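Local coordinates for protein exopolygalacturonase (PDB 2UVF) that hydrolyses the galacturonan backbone of pectin as a family 28 glycoside hydrolase, working from the chain end and probably releasing digalacturonic acid, at residues 211-216 against 264-269; 341-346 against 366-371; 155-160 against 177-182. All blocks are in the same frame, centred on the assembly; numbering follows the deposited sequence.

In the fold
All three interactions belong to the parallel beta-helix, followed from its N-terminal end inwards. Interaction 3, its centre about 29 Å from the centre of the chain, sets the capping helix 173-181 against the first strand; it is small and held mainly by methyl contacts of two valines with one alanine. Interactions 1 and 2 join one coil to the next, each through backbone hydrogen bonds and burying more than twice the area. In interaction 1 a type II turn (212-215) lies on the loop of the next coil, and two touching residues there are exposed, whereas interaction 2, its centre about 10 Å from that of the chain, is a buried, regular strand pair with a tyrosine-asparagine bond on one face. Interactions 1 and 2 touch through Thr-264 and Tyr-343.

Interaction 1. Residues 211-216 against 264-269; sequences LQAGAI and TGSGVI
At a corner of the parallel beta-helix, Leu-211 and the turn after it stack on the corresponding corner of a later coil, Thr-264 to Ile-269. Leu-211 is gripped at both ends of its backbone: its N gives a hydrogen bond to Thr-264 O (2.8 Å), and its O accepts from Gly-267 N (3.0 Å), a donor standing 56° out of the carbonyl plane. Gln-212 to Ala-215 then form a type II beta turn, with Gly-214 at positive phi. Beyond it the parallel strand register of the beta-helix takes over, Ile-216 pairing with Val-268; Val-268 N points almost straight at Ala-215 O (2.8 Å). On the inner side, CG of Leu-211 stands beside the backbone N (chi1 -55°), with CD1 4.0 Å from Ile-269 CG1 and CD2 3.7 Å from Val-268 O; the side chains of Leu-211 and Ile-269 cross at about a right angle. Ile-269 also packs on Leu-244, Leu-333 and Phe-347. On the other face of the strands Ile-216 and Val-268 run side by side, CG1 against CB at 4.1 Å. Ser-266 OG rests by Ala-213 CA (3.5 Å) at the exposed turn.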
loop_
_atom_site.group_PDB
_atom_site.type_symbol
_atom_site.label_atom_id
_atom_site.label_comp_id
_atom_site.label_asym_id
_atom_site.label_seq_id
_atom_site.Cartn_x
_atom_site.Cartn_y
_atom_site.Cartn_z
ATOM N N LEU A 211 9.362 15.349 -8.635
ATOM C CA LEU A 211 8.565 16.474 -8.210
ATOM C C LEU A 211 9.261 17.139 -7.013
ATOM O O LEU A 211 9.381 16.541 -5.943
ATOM C CB LEU A 211 7.141 16.005 -7.865
ATOM C CG LEU A 211 6.396 15.245 -8.967
ATOM C CD1 LEU A 211 6.173 13.780 -8.589
ATOM C CD2 LEU A 211 5.077 15.931 -9.240
ATOM N N GLN A 212 9.732 18.369 -7.208
ATOM C CA GLN A 212 10.559 19.068 -6.223
ATOM C C GLN A 212 9.711 19.733 -5.151
ATOM O O GLN A 212 8.496 19.866 -5.297
ATOM C CB GLN A 212 11.395 20.157 -6.911
ATOM C CG GLN A 212 12.502 19.660 -7.833
ATOM C CD GLN A 212 13.272 20.813 -8.474
ATOM O OE1 GLN A 212 12.680 21.745 -9.012
ATOM N NE2 GLN A 212 14.590 20.758 -8.404
ATOM N N ALA A 213 10.364 20.171 -4.081
ATOM C CA ALA A 213 9.685 20.913 -3.014
ATOM C C ALA A 213 8.860 22.077 -3.576
ATOM O O ALA A 213 9.383 22.973 -4.263
ATOM C CB ALA A 213 10.684 21.403 -2.000
ATOM N N GLY A 214 7.564 22.044 -3.307
ATOM C CA GLY A 214 6.665 23.094 -3.771
ATOM C C GLY A 214 5.951 22.819 -5.081
ATOM O O GLY A 214 5.049 23.563 -5.443
ATOM N N ALA A 215 6.360 21.756 -5.782
ATOM C CA ALA A 215 5.698 21.301 -7.021
ATOM C C ALA A 215 4.334 20.643 -6.814
ATOM O O ALA A 215 4.194 19.749 -5.993
ATOM C CB ALA A 215 6.600 20.342 -7.793
ATOM N N ILE A 216 3.330 21.078 -7.573
ATOM C CA ILE A 216 2.032 20.381 -7.616
ATOM C C ILE A 216 1.678 20.023 -9.052
ATOM O O ILE A 216 1.451 20.898 -9.894
ATOM C CB ILE A 216 0.872 21.182 -6.977
ATOM C CG1 ILE A 216 1.189 21.543 -5.522
ATOM C CG2 ILE A 216 -0.443 20.392 -7.048
ATOM C CD1 ILE A 216 0.199 22.526 -4.903
ATOM N N THR A 264 9.912 10.465 -7.746
ATOM C CA THR A 264 10.528 10.873 -6.476
ATOM C C THR A 264 10.299 12.353 -6.205
ATOM O O THR A 264 9.656 13.048 -6.984
ATOM C CB THR A 264 12.076 10.610 -6.467
ATOM O OG1 THR A 264 12.688 11.391 -7.498
ATOM C CG2 THR A 264 12.422 9.131 -6.678
ATOM N N GLY A 265 10.842 12.829 -5.094
ATOM C CA GLY A 265 10.769 14.234 -4.733
ATOM C C GLY A 265 9.647 14.442 -3.741
ATOM O O GLY A 265 8.701 13.643 -3.690
ATOM N N SER A 266 9.748 15.521 -2.969
ATOM C CA SER A 266 8.773 15.829 -1.935
ATOM C C SER A 266 7.540 16.572 -2.431
ATOM O O SER A 266 6.729 17.026 -1.623
ATOM C CB SER A 266 9.440 16.599 -0.794
ATOM O OG SER A 266 9.727 17.927 -1.175
ATOM N N GLY A 267 7.387 16.681 -3.753
ATOM C CA GLY A 267 6.248 17.372 -4.364
ATOM C C GLY A 267 4.941 16.589 -4.267
ATOM O O GLY A 267 4.917 15.443 -3.779
ATOM N N VAL A 268 3.863 17.211 -4.756
ATOM C CA VAL A 268 2.499 16.693 -4.657
ATOM C C VAL A 268 1.980 16.252 -6.035
ATOM O O VAL A 268 2.260 16.898 -7.059
ATOM C CB VAL A 268 1.564 17.769 -4.035
ATOM C CG1 VAL A 268 0.072 17.383 -4.118
ATOM C CG2 VAL A 268 1.984 18.082 -2.590
ATOM N N ILE A 269 1.259 15.131 -6.055
ATOM C CA ILE A 269 0.468 14.729 -7.221
ATOM C C ILE A 269 -0.997 14.787 -6.832
ATOM O O ILE A 269 -1.455 14.025 -5.964
ATOM C CB ILE A 269 0.804 13.311 -7.745
ATOM C CG1 ILE A 269 2.326 13.125 -7.899
ATOM C CG2 ILE A 269 0.073 13.081 -9.071
ATOM C CD1 ILE A 269 2.800 11.682 -8.102
#

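Interaction 2. Residues 341-346 against 366-371; sequences NVYLAG and VANGLI
Val-366, Leu-344 and Asn-368 carry this pairing of two neighbouring coils of the parallel beta-helix, in which the axes of the short segments 342-345 and 366-368 approach to 4.7 Å and lie 13° from parallel. The backbones interlock in the parallel manner: Leu-344 gives its N to Val-366 O (2.8 Å, nearly straight) and takes Asn-368 N on its O (2.9 Å), so one residue bridges two of the other strand. Bonds from Val-366 N to Val-342 O and from Gly-346 N to Asn-368 O extend the ladder at its ends. Val-366 lies on the face that also bears Tyr-343, Ala-345 and Asn-368; its CG1 meets the edge of the Tyr-343 ring near the ring plane, 3.7 Å from CD1. That ring also packs on Thr-264 and on Ala-47 of the fibronectin-like domain. Asn-368 runs alongside the tyrosine, its CG anti to the backbone N (chi1 176°) as is CG of Tyr-343, and this common direction brings ND2 to the phenol: ND2 donates to Tyr-343 OH at 3.1 Å, with OH slightly tilted from the amide plane and the ring and amide planes 63° apart. Leu-344 turns to the opposite face with Ala-367, where Leu-336, Ile-263 and Val-393 surround the pair. There Leu-370 reaches back beneath the strand, its CD2 lying 4.0 Å from Leu-344 CB and 3.4 Å from Ala-345 N.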
loop_
_atom_site.group_PDB
_atom_site.type_symbol
_atom_site.label_atom_id
_atom_site.label_comp_id
_atom_site.label_asym_id
_atom_site.label_seq_id
_atom_site.Cartn_x
_atom_site.Cartn_y
_atom_site.Cartn_z
ATOM N N ASN A 341 11.431 -3.190 -12.206
ATOM C CA ASN A 341 12.114 -2.191 -11.331
ATOM C C ASN A 341 11.432 -0.823 -11.203
ATOM O O ASN A 341 11.681 0.068 -12.002
ATOM C CB ASN A 341 13.599 -1.976 -11.689
ATOM C CG ASN A 341 14.377 -3.272 -11.854
ATOM O OD1 ASN A 341 15.257 -3.365 -12.705
ATOM N ND2 ASN A 341 14.068 -4.258 -11.053
ATOM N N VAL A 342 10.598 -0.643 -10.181
ATOM C CA VAL A 342 9.976 0.670 -9.905
ATOM C C VAL A 342 10.455 1.250 -8.567
ATOM O O VAL A 342 10.717 0.512 -7.619
ATOM C CB VAL A 342 8.447 0.593 -9.888
ATOM C CG1 VAL A 342 7.840 1.988 -9.752
ATOM C CG2 VAL A 342 7.940 -0.067 -11.142
ATOM N N TYR A 343 10.597 2.571 -8.500
ATOM C CA TYR A 343 10.924 3.232 -7.242
ATOM C C TYR A 343 10.119 4.506 -7.102
ATOM O O TYR A 343 10.376 5.497 -7.801
ATOM C CB TYR A 343 12.432 3.522 -7.110
ATOM C CG TYR A 343 12.874 4.177 -5.777
ATOM C CD1 TYR A 343 12.926 3.443 -4.589
ATOM C CD2 TYR A 343 13.303 5.508 -5.735
ATOM C CE1 TYR A 343 13.351 4.034 -3.375
ATOM C CE2 TYR A 343 13.729 6.104 -4.534
ATOM C CZ TYR A 343 13.753 5.362 -3.361
ATOM O OH TYR A 343 14.173 5.948 -2.165
ATOM N N LEU A 344 9.174 4.466 -6.159
ATOM C CA LEU A 344 8.346 5.625 -5.771
ATOM C C LEU A 344 8.847 6.153 -4.431
ATOM O O LEU A 344 9.110 5.367 -3.530
ATOM C CB LEU A 344 6.868 5.193 -5.697
ATOM C CG LEU A 344 6.404 4.319 -6.886
ATOM C CD1 LEU A 344 5.004 3.709 -6.638
ATOM C CD2 LEU A 344 6.462 5.078 -8.244
ATOM N N ALA A 345 9.029 7.469 -4.300
ATOM C CA ALA A 345 9.607 8.020 -3.080
ATOM C C ALA A 345 9.242 9.482 -2.807
ATOM O O ALA A 345 9.169 10.278 -3.733
ATOM C CB ALA A 345 11.119 7.864 -3.097
ATOM N N GLY A 346 9.024 9.811 -1.530
ATOM C CA GLY A 346 8.855 11.205 -1.064
ATOM C C GLY A 346 7.569 11.951 -1.375
ATOM O O GLY A 346 7.193 12.902 -0.654
ATOM N N VAL A 366 9.255 -0.600 -5.281
ATOM C CA VAL A 366 9.524 -0.049 -3.947
ATOM C C VAL A 366 8.754 1.251 -3.753
ATOM O O VAL A 366 8.824 2.154 -4.603
ATOM C CB VAL A 366 11.067 0.152 -3.690
ATOM C CG1 VAL A 366 11.334 0.918 -2.346
ATOM C CG2 VAL A 366 11.766 -1.187 -3.670
ATOM N N ALA A 367 8.000 1.341 -2.652
ATOM C CA ALA A 367 7.412 2.619 -2.233
ATOM C C ALA A 367 7.981 3.113 -0.894
ATOM O O ALA A 367 7.709 2.557 0.161
ATOM C CB ALA A 367 5.872 2.554 -2.214
ATOM N N ASN A 368 8.776 4.174 -0.962
ATOM C CA ASN A 368 9.497 4.677 0.188
ATOM C C ASN A 368 9.036 6.097 0.570
ATOM O O ASN A 368 9.336 7.058 -0.124
ATOM C CB ASN A 368 11.008 4.672 -0.122
ATOM C CG ASN A 368 11.858 5.269 1.005
ATOM O OD1 ASN A 368 11.392 5.464 2.129
ATOM N ND2 ASN A 368 13.130 5.540 0.703
ATOM N N GLY A 369 8.303 6.211 1.673
ATOM C CA GLY A 369 8.042 7.509 2.271
ATOM C C GLY A 369 7.055 8.364 1.527
ATOM O O GLY A 369 7.183 9.605 1.482
ATOM N N LEU A 370 6.064 7.715 0.931
ATOM C CA LEU A 370 4.995 8.450 0.267
ATOM C C LEU A 370 4.003 8.917 1.325
ATOM O O LEU A 370 3.882 8.318 2.395
ATOM C CB LEU A 370 4.304 7.591 -0.804
ATOM C CG LEU A 370 5.146 6.741 -1.778
ATOM C CD1 LEU A 370 4.215 5.903 -2.712
ATOM C CD2 LEU A 370 6.079 7.566 -2.613
ATOM N N ILE A 371 3.317 10.011 1.035
ATOM C CA ILE A 371 2.304 10.536 1.927
ATOM C C ILE A 371 0.981 10.509 1.144
ATOM O O ILE A 371 0.850 11.203 0.151
ATOM C CB ILE A 371 2.732 11.963 2.440
ATOM C CG1 ILE A 371 4.054 11.861 3.246
ATOM C CG2 ILE A 371 1.639 12.621 3.256
ATOM C CD1 ILE A 371 4.891 13.122 3.223
#

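Interaction 3. Residues 155-160 against 177-182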
loop_
_atom_site.group_PDB
_atom_site.type_symbol
_atom_site.label_atom_id
_atom_site.label_comp_id
_atom_site.label_asym_id
_atom_site.label_seq_id
_atom_site.Cartn_x
_atom_site.Cartn_y
_atom_site.Cartn_z
ATOM N N GLN A 155 21.197 13.253 -16.402
ATOM C CA GLN A 155 20.836 14.339 -17.301
ATOM C C GLN A 155 19.589 15.035 -16.764
ATOM O O GLN A 155 18.484 14.500 -16.869
ATOM C CB GLN A 155 20.554 13.809 -18.711
ATOM C CG GLN A 155 20.280 14.919 -19.736
ATOM C CD GLN A 155 19.260 14.547 -20.818
ATOM O OE1 GLN A 155 18.829 13.397 -20.936
ATOM N NE2 GLN A 155 18.865 15.545 -21.610
ATOM N N ILE A 156 19.763 16.221 -16.190
ATOM C CA ILE A 156 18.625 16.995 -15.699
ATOM C C ILE A 156 17.827 17.517 -16.882
ATOM O O ILE A 156 18.397 18.063 -17.824
ATOM C CB ILE A 156 19.056 18.175 -14.780
ATOM C CG1 ILE A 156 19.922 17.683 -13.602
ATOM C CG2 ILE A 156 17.832 18.984 -14.305
ATOM C CD1 ILE A 156 19.362 16.458 -12.816
ATOM N N VAL A 157 16.513 17.311 -16.835
ATOM C CA VAL A 157 15.588 17.839 -17.835
ATOM C C VAL A 157 14.490 18.573 -17.078
ATOM O O VAL A 157 13.748 17.965 -16.307
ATOM C CB VAL A 157 14.952 16.714 -18.707
ATOM C CG1 VAL A 157 13.985 17.297 -19.721
ATOM C CG2 VAL A 157 16.016 15.856 -19.397
ATOM N N ASN A 158 14.383 19.878 -17.287
ATOM C CA ASN A 158 13.393 20.684 -16.583
ATOM C C ASN A 158 12.206 20.937 -17.512
ATOM O O ASN A 158 12.395 21.342 -18.652
ATOM C CB ASN A 158 14.044 21.985 -16.091
ATOM C CG ASN A 158 13.078 22.900 -15.342
ATOM O OD1 ASN A 158 11.861 22.862 -15.546
ATOM N ND2 ASN A 158 13.632 23.750 -14.481
ATOM N N VAL A 159 10.989 20.673 -17.033
ATOM C CA VAL A 159 9.784 20.792 -17.877
ATOM C C VAL A 159 9.485 22.239 -18.283
ATOM O O VAL A 159 8.690 22.478 -19.203
ATOM C CB VAL A 159 8.490 20.130 -17.251
ATOM C CG1 VAL A 159 8.697 18.643 -16.986
ATOM C CG2 VAL A 159 8.013 20.868 -15.994
ATOM N N ARG A 160 10.112 23.190 -17.588
ATOM C CA ARG A 160 9.949 24.617 -17.893
ATOM C C ARG A 160 10.664 25.001 -19.190
ATOM O O ARG A 160 10.247 25.930 -19.875
ATOM C CB ARG A 160 10.418 25.494 -16.732
ATOM C CG ARG A 160 9.447 25.517 -15.564
ATOM C CD ARG A 160 9.791 26.594 -14.554
ATOM N NE ARG A 160 9.306 27.911 -14.969
ATOM C CZ ARG A 160 8.097 28.405 -14.682
ATOM N NH1 ARG A 160 7.222 27.699 -13.970
ATOM N NH2 ARG A 160 7.760 29.619 -15.108
ATOM N N GLN A 177 5.084 16.203 -21.494
ATOM C CA GLN A 177 5.293 15.070 -22.402
ATOM C C GLN A 177 6.513 15.277 -23.286
ATOM O O GLN A 177 7.300 14.356 -23.474
ATOM C CB GLN A 177 4.062 14.839 -23.273
ATOM C CG GLN A 177 4.012 13.463 -23.875
ATOM C CD GLN A 177 3.705 12.413 -22.841
ATOM O OE1 GLN A 177 4.573 11.611 -22.478
ATOM N NE2 GLN A 177 2.466 12.423 -22.342
ATOM N N GLN A 178 6.657 16.493 -23.815
ATOM C CA GLN A 178 7.819 16.905 -24.603
ATOM C C GLN A 178 9.100 16.626 -23.814
ATOM O O GLN A 178 10.050 16.032 -24.350
ATOM C CB GLN A 178 7.712 18.398 -24.944
ATOM C CG GLN A 178 7.844 18.751 -26.413
ATOM C CD GLN A 178 6.717 19.666 -26.879
ATOM O OE1 GLN A 178 5.748 19.200 -27.482
ATOM N NE2 GLN A 178 6.828 20.965 -26.580
ATOM N N ALA A 179 9.102 17.029 -22.535
ATOM C CA ALA A 179 10.251 16.826 -21.638
ATOM C C ALA A 179 10.586 15.354 -21.391
ATOM O O ALA A 179 11.757 14.978 -21.416
ATOM C CB ALA A 179 10.055 17.575 -20.310
ATOM N N ILE A 180 9.562 14.527 -21.155
ATOM C CA ILE A 180 9.757 13.073 -21.002
ATOM C C ILE A 180 10.218 12.442 -22.318
ATOM O O ILE A 180 11.064 11.547 -22.314
ATOM C CB ILE A 180 8.480 12.336 -20.491
ATOM C CG1 ILE A 180 8.054 12.855 -19.110
ATOM C CG2 ILE A 180 8.718 10.828 -20.431
ATOM C CD1 ILE A 180 6.582 12.621 -18.789
ATOM N N ASP A 181 9.653 12.903 -23.435
ATOM C CA ASP A 181 10.027 12.400 -24.762
ATOM C C ASP A 181 11.508 12.665 -25.053
ATOM O O ASP A 181 12.232 11.762 -25.473
ATOM C CB ASP A 181 9.142 13.008 -25.859
ATOM C CG ASP A 181 7.753 12.398 -25.908
ATOM O OD1 ASP A 181 7.587 11.222 -25.517
ATOM O OD2 ASP A 181 6.817 13.100 -26.356
ATOM N N SER A 182 11.951 13.894 -24.789
ATOM C CA SER A 182 13.341 14.307 -25.014
ATOM C C SER A 182 14.281 13.789 -23.930
ATOM O O SER A 182 15.148 14.527 -23.450
ATOM C CB SER A 182 13.435 15.835 -25.084
ATOM O OG SER A 182 13.619 16.401 -23.796
#
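Of the flat groups in 155-160, the Gln-155 amide comes nearest to the end of helix 173-181: its NE2 stops 4.3 Å from Ser-182 O, too far for a hydrogen bond. The amide of Asn-158 belongs to the side turned from the helix. Its OD1 accepts from Arg-160 N at 2.7 Å, 34° off the carbonyl plane, which makes an Asx turn. The apolar contact lies between these groups. Ala-179 points its CB toward segment 155-160, where it meets Val-157 CG1 at the strand (4.0 Å) and Val-159 CG1 just after it (3.7 Å), so that one methyl serves two valines. As in other pectin-degrading beta-helix enzymes, this short helix closes the N-terminal end of the solenoid; it packs on strand 156-158, the first strand of the parallel beta-helix. Val-157 has CG1 opposite its backbone N (chi1 179°), a setting that carries the methyl out over the last turn of the helix to 3.6 Å from Ala-179 O. Phe-162 fills in beside it, touching Val-157, Gln-178 and Ser-182. Ser-182, the first residue to leave the helical conformation, still gives its N to Gln-178 O (2.9 Å). The chain leaving the helix is tied by the Cys-183 to Cys-187 disulfide. Val-159 also packs on Val-189 of the adjacent parallel strand 187-191.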